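Long-range contacts in enoyl-CoA hydratase (Mycobacterium tuberculosis, PDB 5KJP), which probably catalyses the reversible addition of water to the double bond of unsaturated acyl-CoA thioesters in fatty acid metabolism: residues E14-V19 and A38-V43; P101-I106 and A211-K216; L126-R131 and G191-A196. All coordinates share one frame; numbering follows the deposited sequence.

In the fold
All three contacts reach the same mixed sheet of the crotonase fold, in the chain order contact 1, then contact 2 with contact 3 enclosed within its span. Contact 1 lies at one of the two outermost strands within the chain, 17-22, with its centre about 24 Å from that of contact 2 and 21 Å from that of contact 3; it touches neither. Contact 2 joins the loop before strand 105-109 to helix 209-221. Contacts 2 and 3 have centres about 19 Å apart yet meet directly, because strands 105-109 and 126-130 are sheet neighbours: L105 O and L126 N lie 3.3 Å apart, a probable hydrogen bond. Their helices, 193-205 and 209-221, are consecutive.

Contact 1: residues E14-V19 and A38-V43; sequences EPEVLV and AVNAAV
E16 and N40 meet through a single hydrogen bond, the polar centre of a small contact between the residues entering strand 17-22, an outer strand within the chain, and the N-terminal end of helix 41-56. N40 ND2 donates to E16 OE1 at 2.9 Å, nearly straight at 165°. The acceptor lies in the amide plane of N40, while the carboxylate offers its syn lone pair, the one on the side of its other oxygen. The two side chains cross at about a right angle, and their flat groups are turned 57° against each other. The carboxylate also rests on A42, whose CB is 3.5 Å from E16 OE2.

Beside this polar pair, V17 and V43 form an apolar one. The branch V17 CG2 approaches the helix and comes within 4.0 Å of V43 CG1 and 3.7 Å of V43 O. The other branch of V43, CG2, lies 4.1 Å from E16 CB, so the valine packs against E16, just before the strand, and V17, its first residue.

What positions N40 is its place as the N-cap of the helix. Its CG sits between the backbone N and the carbonyl carbon (chi1 59°), which folds the amide back over the first turn, where OD1 accepts from V43 N at 2.9 Å. With the oxygen committed to the cap, the amide nitrogen is directed to E16. Farther out, R32 touches both N40 and V43 and makes a long, weak ion pair with E16 OE1, and E16 is tied to N31 through backbone hydrogen bonding. One amide thus serves both partners: its oxygen caps the helix and its nitrogen binds the carboxylate of E16, whose negative charge near the helix N-terminus would probably be favourable to the helix dipole.

Contact 2: residues P101-I106 and A211-K216; sequences PTKPLI and AVVATK
K216 buries the most surface here, and its ammonium group is held by the backbone of the turn that leads into strand 105-109. The extended chain, CG anti to the backbone N (chi1 168°), carries NZ from helix 209-221 to the backbone of the turn. There NZ donates to P101 O at 2.9 Å and to K103 O at 2.8 Å, standing above the plane of each carbonyl and not on a lone pair. On the way, K216 CD passes 3.3 Å from T102 O, so three successive carbonyls line the chain. D125 completes the grip on NZ with a salt bridge and also accepts from L105 N.

V213, one turn earlier on the helix, meets the turn with both branches: CG1 approaches T102 CG2 at 3.7 Å, and CG2 lies against K103 CG. A water joins the same two parts, donating to T102 O and to V213 O.

P104 supplies the third large patch. Its ring crosses V212 at about a right angle, and the approach of P104 CG to V212 CG1 is tight at 3.5 Å. L168 of the second subunit packs on both residues, placing this edge at the subunit interface. An ammonium gripped by two carbonyl oxygens and a carboxylate probably stays protonated, with D125 likely to balance its charge.

Contact 3: residues L126-R131 and G191-A196; sequences LIVAAR and GTALDA
Apolar packing of a helix start on the face of a strand joins A193 and A196 to V128, where the N-terminal turn of helix 193-205 covers strand 126-130. V128 points at the helix and gives the largest share of the buried surface, its closest approaches made by one methyl, CG1, which is anti to the backbone N (chi1 177°). This methyl lies 3.7 Å from A196 CB and 4.3 Å from A193 CB, and it also comes within 3.5 Å of A193 O. The two alanines, three residues apart, present their methyls on the same side of the helix, and their small side chains are consistent with the close approach of the backbones: the CA atoms of A130 and A193 are 5.4 Å apart.

In the crotonase fold this is a helix laid against the parallel part of the mixed sheet, whose next strand, 186-188, precedes the helix in sequence. A197 and L200 continue the cover over V128, while I106 flanks it from the neighbouring strand.

Toward the C-terminal end of the strand, A193 CB sits over the strand backbone, 4.0 Å from A130 N, and A130 CB approaches G191 N at 4.4 Å. E110 accepts from the backbone nitrogens of G191 and A193 with its two carboxylate oxygens.

Contact 1: residues E14-V19 and A38-V43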
ATOM      1  N   GLU A  14     -38.446  18.291   7.164  1.00 58.32           N
ATOM      2  CA  GLU A  14     -37.590  17.181   7.570  1.00 57.77           C
ATOM      3  C   GLU A  14     -36.214  17.294   6.921  1.00 41.47           C
ATOM      4  O   GLU A  14     -36.095  17.250   5.698  1.00 41.69           O
ATOM      5  CB  GLU A  14     -38.239  15.844   7.212  1.00 57.93           C
ATOM      6  CG  GLU A  14     -37.641  14.651   7.939  1.00 64.69           C
ATOM      7  CD  GLU A  14     -38.162  13.329   7.408  1.00 71.54           C
ATOM      8  OE1 GLU A  14     -37.463  12.705   6.581  1.00 66.57           O
ATOM      9  OE2 GLU A  14     -39.272  12.919   7.810  1.00 74.51           O
ATOM     10  N   PRO A  15     -35.168  17.436   7.749  1.00 39.27           N
ATOM     11  CA  PRO A  15     -33.794  17.686   7.294  1.00 33.87           C
ATOM     12  C   PRO A  15     -33.275  16.606   6.351  1.00 28.88           C
ATOM     13  O   PRO A  15     -33.591  15.430   6.516  1.00 34.27           O
ATOM     14  CB  PRO A  15     -32.989  17.702   8.600  1.00 30.42           C
ATOM     15  CG  PRO A  15     -34.004  17.977   9.673  1.00 37.61           C
ATOM     16  CD  PRO A  15     -35.246  17.296   9.211  1.00 37.69           C
ATOM     17  N   GLU A  16     -32.482  17.009   5.367  1.00 23.27           N
ATOM     18  CA  GLU A  16     -31.949  16.063   4.395  1.00 20.56           C
ATOM     19  C   GLU A  16     -30.684  15.384   4.918  1.00 20.69           C
ATOM     20  O   GLU A  16     -30.194  14.421   4.326  1.00 22.09           O
ATOM     21  CB  GLU A  16     -31.694  16.769   3.065  1.00 25.52           C
ATOM     22  CG  GLU A  16     -32.979  17.346   2.486  1.00 34.31           C
ATOM     23  CD  GLU A  16     -32.759  18.200   1.256  1.00 47.01           C
ATOM     24  OE1 GLU A  16     -32.038  17.752   0.341  1.00 42.43           O
ATOM     25  OE2 GLU A  16     -33.325  19.313   1.202  1.00 41.93           O
ATOM     26  N   VAL A  17     -30.166  15.897   6.032  1.00 19.56           N
ATOM     27  CA  VAL A  17     -29.161  15.190   6.817  1.00 19.42           C
ATOM     28  C   VAL A  17     -29.644  15.116   8.261  1.00 23.44           C
ATOM     29  O   VAL A  17     -29.900  16.143   8.893  1.00 25.19           O
ATOM     30  CB  VAL A  17     -27.774  15.869   6.766  1.00 20.65           C
ATOM     31  CG1 VAL A  17     -26.799  15.151   7.695  1.00 20.00           C
ATOM     32  CG2 VAL A  17     -27.235  15.876   5.341  1.00 18.24           C
ATOM     33  N   LEU A  18     -29.793  13.901   8.775  1.00 20.28           N
ATOM     34  CA  LEU A  18     -30.237  13.720  10.149  1.00 24.48           C
ATOM     35  C   LEU A  18     -29.038  13.463  11.042  1.00 26.39           C
ATOM     36  O   LEU A  18     -28.069  12.822  10.626  1.00 21.95           O
ATOM     37  CB  LEU A  18     -31.233  12.568  10.251  1.00 24.54           C
ATOM     38  CG  LEU A  18     -32.479  12.704   9.383  1.00 26.67           C
ATOM     39  CD1 LEU A  18     -33.217  11.379   9.338  1.00 36.46           C
ATOM     40  CD2 LEU A  18     -33.372  13.809   9.930  1.00 27.38           C
ATOM     41  N   VAL A  19     -29.107  13.968  12.268  1.00 19.65           N
ATOM     42  CA  VAL A  19     -28.019  13.806  13.220  1.00 18.63           C
ATOM     43  C   VAL A  19     -28.566  13.371  14.573  1.00 24.04           C
ATOM     44  O   VAL A  19     -29.494  13.984  15.102  1.00 25.62           O
ATOM     45  CB  VAL A  19     -27.209  15.114  13.370  1.00 29.27           C
ATOM     46  CG1 VAL A  19     -26.204  14.985  14.463  1.00 29.83           C
ATOM     47  CG2 VAL A  19     -26.499  15.456  12.062  1.00 26.73           C
ATOM     48  N   ALA A  38     -28.325  11.099  -2.955  1.00 20.39           N
ATOM     49  CA  ALA A  38     -27.413  11.913  -3.747  1.00 22.37           C
ATOM     50  C   ALA A  38     -27.129  13.227  -3.032  1.00 20.78           C
ATOM     51  O   ALA A  38     -28.003  13.790  -2.375  1.00 19.51           O
ATOM     52  CB  ALA A  38     -27.987  12.177  -5.143  1.00 18.75           C
ATOM     53  N   VAL A  39     -25.904  13.714  -3.159  1.00 16.79           N
ATOM     54  CA  VAL A  39     -25.507  14.928  -2.462  1.00 18.01           C
ATOM     55  C   VAL A  39     -25.892  16.179  -3.247  1.00 19.86           C
ATOM     56  O   VAL A  39     -25.348  16.443  -4.320  1.00 18.76           O
ATOM     57  CB  VAL A  39     -23.990  14.941  -2.189  1.00 21.11           C
ATOM     58  CG1 VAL A  39     -23.583  16.218  -1.443  1.00 16.97           C
ATOM     59  CG2 VAL A  39     -23.579  13.689  -1.403  1.00 20.00           C
ATOM     60  N   ASN A  40     -26.846  16.937  -2.710  1.00 18.84           N
ATOM     61  CA  ASN A  40     -27.143  18.270  -3.223  1.00 20.77           C
ATOM     62  C   ASN A  40     -26.559  19.323  -2.281  1.00 21.15           C
ATOM     63  O   ASN A  40     -25.765  18.990  -1.391  1.00 18.93           O
ATOM     64  CB  ASN A  40     -28.650  18.473  -3.403  1.00 20.13           C
ATOM     65  CG  ASN A  40     -29.430  18.288  -2.110  1.00 25.26           C
ATOM     66  OD1 ASN A  40     -28.851  18.060  -1.046  1.00 25.35           O
ATOM     67  ND2 ASN A  40     -30.756  18.394  -2.197  1.00 21.44           N
ATOM     68  N   ALA A  41     -26.946  20.583  -2.471  1.00 22.59           N
ATOM     69  CA  ALA A  41     -26.445  21.665  -1.624  1.00 27.14           C
ATOM     70  C   ALA A  41     -26.808  21.433  -0.158  1.00 32.75           C
ATOM     71  O   ALA A  41     -25.967  21.607   0.729  1.00 25.46           O
ATOM     72  CB  ALA A  41     -26.984  23.010  -2.098  1.00 29.42           C
ATOM     73  N   ALA A  42     -28.057  21.036   0.086  1.00 21.50           N
ATOM     74  CA  ALA A  42     -28.544  20.801   1.447  1.00 27.14           C
ATOM     75  C   ALA A  42     -27.745  19.700   2.150  1.00 26.04           C
ATOM     76  O   ALA A  42     -27.345  19.849   3.310  1.00 22.95           O
ATOM     77  CB  ALA A  42     -30.028  20.451   1.427  1.00 22.16           C
ATOM     78  N   VAL A  43     -27.510  18.595   1.448  1.00 20.57           N
ATOM     79  CA  VAL A  43     -26.756  17.491   2.029  1.00 17.76           C
ATOM     80  C   VAL A  43     -25.298  17.883   2.250  1.00 19.70           C
ATOM     81  O   VAL A  43     -24.714  17.560   3.282  1.00 18.32           O
ATOM     82  CB  VAL A  43     -26.811  16.227   1.149  1.00 20.63           C
ATOM     83  CG1 VAL A  43     -25.846  15.172   1.674  1.00 15.82           C
ATOM     84  CG2 VAL A  43     -28.228  15.670   1.111  1.00 18.65           C
TER

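Contact 2: residues P101-I106 and A211-K216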
ATOM      1  N   PRO A 101     -12.756  15.342   9.040  1.00 16.19           N
ATOM      2  CA  PRO A 101     -12.788  15.725  10.455  1.00 18.95           C
ATOM      3  C   PRO A 101     -11.511  15.339  11.194  1.00 20.74           C
ATOM      4  O   PRO A 101     -10.746  14.488  10.730  1.00 15.46           O
ATOM      5  CB  PRO A 101     -13.984  14.938  11.007  1.00 16.35           C
ATOM      6  CG  PRO A 101     -14.071  13.741  10.113  1.00 15.79           C
ATOM      7  CD  PRO A 101     -13.685  14.236   8.743  1.00 16.99           C
ATOM      8  N   THR A 102     -11.294  15.974  12.339  1.00 18.46           N
ATOM      9  CA  THR A 102     -10.186  15.640  13.223  1.00 23.63           C
ATOM     10  C   THR A 102     -10.448  14.335  13.974  1.00 19.45           C
ATOM     11  O   THR A 102      -9.583  13.464  14.057  1.00 19.05           O
ATOM     12  CB  THR A 102      -9.942  16.776  14.214  1.00 21.99           C
ATOM     13  OG1 THR A 102      -9.584  17.955  13.482  1.00 26.00           O
ATOM     14  CG2 THR A 102      -8.832  16.420  15.205  1.00 23.40           C
ATOM     15  N   LYS A 103     -11.655  14.206  14.510  1.00 15.23           N
ATOM     16  CA  LYS A 103     -12.038  13.004  15.242  1.00 15.05           C
ATOM     17  C   LYS A 103     -12.341  11.859  14.266  1.00 14.70           C
ATOM     18  O   LYS A 103     -12.582  12.106  13.088  1.00 13.67           O
ATOM     19  CB  LYS A 103     -13.235  13.310  16.143  1.00 14.80           C
ATOM     20  CG  LYS A 103     -12.884  14.271  17.275  1.00 16.87           C
ATOM     21  CD  LYS A 103     -14.106  14.655  18.109  1.00 16.30           C
ATOM     22  CE  LYS A 103     -13.744  15.717  19.134  1.00 19.88           C
ATOM     23  NZ  LYS A 103     -14.952  16.303  19.780  1.00 19.95           N
ATOM     24  N   PRO A 104     -12.311  10.601  14.744  1.00 14.45           N
ATOM     25  CA  PRO A 104     -12.542   9.476  13.828  1.00 15.74           C
ATOM     26  C   PRO A 104     -13.949   9.460  13.224  1.00 12.68           C
ATOM     27  O   PRO A 104     -14.944   9.798  13.874  1.00 12.05           O
ATOM     28  CB  PRO A 104     -12.319   8.239  14.714  1.00 13.52           C
ATOM     29  CG  PRO A 104     -11.486   8.726  15.849  1.00 17.12           C
ATOM     30  CD  PRO A 104     -11.930  10.140  16.092  1.00 15.00           C
ATOM     31  N   LEU A 105     -14.000   9.079  11.954  1.00 11.22           N
ATOM     32  CA  LEU A 105     -15.242   8.961  11.220  1.00 10.92           C
ATOM     33  C   LEU A 105     -15.333   7.581  10.590  1.00 13.29           C
ATOM     34  O   LEU A 105     -14.421   7.142   9.884  1.00 12.35           O
ATOM     35  CB  LEU A 105     -15.334  10.043  10.143  1.00 11.58           C
ATOM     36  CG  LEU A 105     -16.533   9.967   9.200  1.00 10.94           C
ATOM     37  CD1 LEU A 105     -17.858  10.152   9.952  1.00 13.61           C
ATOM     38  CD2 LEU A 105     -16.370  11.001   8.091  1.00 12.40           C
ATOM     39  N   ILE A 106     -16.444   6.908  10.847  1.00 10.16           N
ATOM     40  CA  ILE A 106     -16.721   5.603  10.263  1.00 12.00           C
ATOM     41  C   ILE A 106     -17.854   5.729   9.251  1.00 15.56           C
ATOM     42  O   ILE A 106     -18.892   6.313   9.563  1.00 14.05           O
ATOM     43  CB  ILE A 106     -17.132   4.579  11.346  1.00 10.12           C
ATOM     44  CG1 ILE A 106     -16.032   4.436  12.401  1.00 11.16           C
ATOM     45  CG2 ILE A 106     -17.478   3.228  10.712  1.00 10.54           C
ATOM     46  CD1 ILE A 106     -16.542   3.916  13.741  1.00 16.13           C
ATOM     47  N   ALA A 211      -5.467  10.469  22.912  1.00 16.39           N
ATOM     48  CA  ALA A 211      -4.584   9.490  22.290  1.00 15.18           C
ATOM     49  C   ALA A 211      -5.153   9.029  20.950  1.00 13.97           C
ATOM     50  O   ALA A 211      -4.418   8.867  19.980  1.00 12.13           O
ATOM     51  CB  ALA A 211      -4.360   8.301  23.224  1.00 13.87           C
ATOM     52  N   VAL A 212      -6.468   8.838  20.899  1.00 14.79           N
ATOM     53  CA  VAL A 212      -7.137   8.445  19.662  1.00 19.01           C
ATOM     54  C   VAL A 212      -6.977   9.522  18.584  1.00 14.43           C
ATOM     55  O   VAL A 212      -6.619   9.223  17.439  1.00 14.05           O
ATOM     56  CB  VAL A 212      -8.638   8.161  19.918  1.00 18.24           C
ATOM     57  CG1 VAL A 212      -9.425   8.156  18.617  1.00 16.29           C
ATOM     58  CG2 VAL A 212      -8.809   6.832  20.670  1.00 13.45           C
ATOM     59  N   VAL A 213      -7.207  10.776  18.957  1.00 13.45           N
ATOM     60  CA  VAL A 213      -7.123  11.864  17.989  1.00 14.60           C
ATOM     61  C   VAL A 213      -5.678  12.047  17.535  1.00 17.71           C
ATOM     62  O   VAL A 213      -5.419  12.252  16.347  1.00 17.00           O
ATOM     63  CB  VAL A 213      -7.682  13.183  18.563  1.00 18.16           C
ATOM     64  CG1 VAL A 213      -7.142  14.391  17.802  1.00 16.73           C
ATOM     65  CG2 VAL A 213      -9.212  13.159  18.537  1.00 19.98           C
ATOM     66  N   ALA A 214      -4.738  11.943  18.473  1.00 16.19           N
ATOM     67  CA  ALA A 214      -3.319  12.067  18.138  1.00 16.39           C
ATOM     68  C   ALA A 214      -2.867  10.936  17.230  1.00 15.09           C
ATOM     69  O   ALA A 214      -2.040  11.135  16.341  1.00 15.61           O
ATOM     70  CB  ALA A 214      -2.467  12.092  19.400  1.00 15.27           C
ATOM     71  N   THR A 215      -3.408   9.747  17.462  1.00 12.19           N
ATOM     72  CA  THR A 215      -3.049   8.581  16.666  1.00 14.23           C
ATOM     73  C   THR A 215      -3.506   8.772  15.223  1.00 16.00           C
ATOM     74  O   THR A 215      -2.745   8.532  14.279  1.00 13.18           O
ATOM     75  CB  THR A 215      -3.655   7.297  17.257  1.00 13.32           C
ATOM     76  OG1 THR A 215      -3.009   7.005  18.505  1.00 17.23           O
ATOM     77  CG2 THR A 215      -3.447   6.120  16.313  1.00 13.84           C
ATOM     78  N   LYS A 216      -4.741   9.234  15.056  1.00 16.02           N
ATOM     79  CA  LYS A 216      -5.257   9.511  13.723  1.00 16.72           C
ATOM     80  C   LYS A 216      -4.437  10.606  13.054  1.00 15.95           C
ATOM     81  O   LYS A 216      -4.101  10.516  11.872  1.00 15.77           O
ATOM     82  CB  LYS A 216      -6.735   9.910  13.776  1.00 12.50           C
ATOM     83  CG  LYS A 216      -7.242  10.477  12.462  1.00 16.37           C
ATOM     84  CD  LYS A 216      -8.750  10.701  12.455  1.00 14.50           C
ATOM     85  CE  LYS A 216      -9.145  11.563  11.263  1.00 13.83           C
ATOM     86  NZ  LYS A 216     -10.629  11.652  11.083  1.00 15.78           N
TER
HETATM   87  O   HOH W   1      -6.844  13.461  14.124  1.00 15.82           O

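Contact 3: residues L126-R131 and G191-A196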
ATOM      1  N   LEU A 126     -12.624   4.771   8.470  1.00 11.85           N
ATOM      2  CA  LEU A 126     -12.940   3.359   8.564  1.00  9.23           C
ATOM      3  C   LEU A 126     -14.238   3.117   7.819  1.00 15.68           C
ATOM      4  O   LEU A 126     -15.110   3.994   7.778  1.00 12.99           O
ATOM      5  CB  LEU A 126     -13.077   2.932  10.025  1.00  9.56           C
ATOM      6  CG  LEU A 126     -11.887   3.221  10.939  1.00 13.03           C
ATOM      7  CD1 LEU A 126     -12.237   2.973  12.389  1.00 19.74           C
ATOM      8  CD2 LEU A 126     -10.707   2.354  10.524  1.00 12.93           C
ATOM      9  N   ILE A 127     -14.366   1.934   7.228  1.00 11.69           N
ATOM     10  CA  ILE A 127     -15.582   1.580   6.515  1.00  9.54           C
ATOM     11  C   ILE A 127     -16.147   0.251   7.001  1.00 12.05           C
ATOM     12  O   ILE A 127     -15.457  -0.774   7.022  1.00 13.53           O
ATOM     13  CB  ILE A 127     -15.341   1.505   4.989  1.00 12.69           C
ATOM     14  CG1 ILE A 127     -14.864   2.861   4.450  1.00 11.68           C
ATOM     15  CG2 ILE A 127     -16.619   1.045   4.270  1.00 15.69           C
ATOM     16  CD1 ILE A 127     -14.434   2.837   2.975  1.00 10.79           C
ATOM     17  N   VAL A 128     -17.408   0.290   7.409  1.00 11.88           N
ATOM     18  CA  VAL A 128     -18.185  -0.911   7.664  1.00 11.77           C
ATOM     19  C   VAL A 128     -19.180  -1.043   6.526  1.00 14.03           C
ATOM     20  O   VAL A 128     -19.915  -0.096   6.231  1.00 15.45           O
ATOM     21  CB  VAL A 128     -18.922  -0.836   9.013  1.00 12.87           C
ATOM     22  CG1 VAL A 128     -19.790  -2.079   9.219  1.00 13.36           C
ATOM     23  CG2 VAL A 128     -17.910  -0.670  10.149  1.00 14.90           C
ATOM     24  N   ALA A 129     -19.200  -2.190   5.860  1.00 13.32           N
ATOM     25  CA  ALA A 129     -20.078  -2.333   4.705  1.00 17.26           C
ATOM     26  C   ALA A 129     -20.870  -3.634   4.732  1.00 12.33           C
ATOM     27  O   ALA A 129     -20.348  -4.691   5.104  1.00 14.18           O
ATOM     28  CB  ALA A 129     -19.263  -2.235   3.411  1.00 13.50           C
ATOM     29  N   ALA A 130     -22.134  -3.547   4.337  1.00 13.72           N
ATOM     30  CA  ALA A 130     -22.964  -4.735   4.172  1.00 18.85           C
ATOM     31  C   ALA A 130     -22.366  -5.639   3.102  1.00 14.42           C
ATOM     32  O   ALA A 130     -21.763  -5.160   2.147  1.00 15.32           O
ATOM     33  CB  ALA A 130     -24.393  -4.346   3.809  1.00 17.11           C
ATOM     34  N   ARG A 131     -22.537  -6.947   3.262  1.00 17.91           N
ATOM     35  CA  ARG A 131     -21.961  -7.912   2.331  1.00 18.37           C
ATOM     36  C   ARG A 131     -22.526  -7.767   0.921  1.00 20.50           C
ATOM     37  O   ARG A 131     -21.922  -8.234  -0.043  1.00 24.91           O
ATOM     38  CB  ARG A 131     -22.189  -9.340   2.843  1.00 24.84           C
ATOM     39  CG  ARG A 131     -21.369  -9.670   4.076  1.00 29.22           C
ATOM     40  CD  ARG A 131     -21.541 -11.119   4.518  1.00 39.64           C
ATOM     41  NE  ARG A 131     -20.678 -11.411   5.660  1.00 46.30           N
ATOM     42  CZ  ARG A 131     -19.416 -11.815   5.555  1.00 44.43           C
ATOM     43  NH1 ARG A 131     -18.873 -11.992   4.357  1.00 38.69           N
ATOM     44  NH2 ARG A 131     -18.700 -12.051   6.649  1.00 48.74           N
ATOM     45  N   GLY A 191     -28.212  -4.875   5.974  1.00 18.25           N
ATOM     46  CA  GLY A 191     -29.115  -4.170   6.866  1.00 17.45           C
ATOM     47  C   GLY A 191     -28.569  -3.925   8.265  1.00 17.01           C
ATOM     48  O   GLY A 191     -29.223  -3.271   9.075  1.00 18.49           O
ATOM     49  N   THR A 192     -27.380  -4.442   8.557  1.00 15.92           N
ATOM     50  CA  THR A 192     -26.836  -4.328   9.909  1.00 14.17           C
ATOM     51  C   THR A 192     -25.523  -3.554   9.956  1.00 16.14           C
ATOM     52  O   THR A 192     -24.832  -3.579  10.975  1.00 16.16           O
ATOM     53  CB  THR A 192     -26.595  -5.722  10.556  1.00 18.66           C
ATOM     54  OG1 THR A 192     -25.483  -6.364   9.922  1.00 18.54           O
ATOM     55  CG2 THR A 192     -27.839  -6.610  10.447  1.00 18.17           C
ATOM     56  N   ALA A 193     -25.172  -2.868   8.870  1.00 15.04           N
ATOM     57  CA  ALA A 193     -23.897  -2.144   8.831  1.00 14.08           C
ATOM     58  C   ALA A 193     -23.812  -1.078   9.922  1.00 15.32           C
ATOM     59  O   ALA A 193     -22.768  -0.921  10.558  1.00 14.19           O
ATOM     60  CB  ALA A 193     -23.672  -1.516   7.457  1.00 14.15           C
ATOM     61  N   LEU A 194     -24.906  -0.359  10.163  1.00 15.04           N
ATOM     62  CA  LEU A 194     -24.890   0.684  11.187  1.00 14.23           C
ATOM     63  C   LEU A 194     -24.630   0.104  12.587  1.00 16.99           C
ATOM     64  O   LEU A 194     -23.848   0.661  13.355  1.00 16.67           O
ATOM     65  CB  LEU A 194     -26.205   1.469  11.177  1.00 15.22           C
ATOM     66  CG  LEU A 194     -26.368   2.560  12.239  1.00 15.47           C
ATOM     67  CD1 LEU A 194     -25.160   3.493  12.253  1.00 17.10           C
ATOM     68  CD2 LEU A 194     -27.653   3.344  12.001  1.00 21.68           C
ATOM     69  N   ASP A 195     -25.277  -1.010  12.922  1.00 16.83           N
ATOM     70  CA  ASP A 195     -25.033  -1.640  14.219  1.00 22.16           C
ATOM     71  C   ASP A 195     -23.589  -2.122  14.353  1.00 17.16           C
ATOM     72  O   ASP A 195     -22.971  -1.966  15.405  1.00 16.25           O
ATOM     73  CB  ASP A 195     -25.993  -2.805  14.451  1.00 25.17           C
ATOM     74  CG  ASP A 195     -27.191  -2.414  15.307  1.00 38.75           C
ATOM     75  OD1 ASP A 195     -27.183  -1.307  15.886  1.00 38.98           O
ATOM     76  OD2 ASP A 195     -28.133  -3.225  15.408  1.00 41.58           O
ATOM     77  N   ALA A 196     -23.048  -2.711  13.292  1.00 14.06           N
ATOM     78  CA  ALA A 196     -21.647  -3.117  13.318  1.00 15.07           C
ATOM     79  C   ALA A 196     -20.746  -1.893  13.514  1.00 15.22           C
ATOM     80  O   ALA A 196     -19.764  -1.942  14.263  1.00 14.28           O
ATOM     81  CB  ALA A 196     -21.274  -3.863  12.041  1.00 15.78           C
TER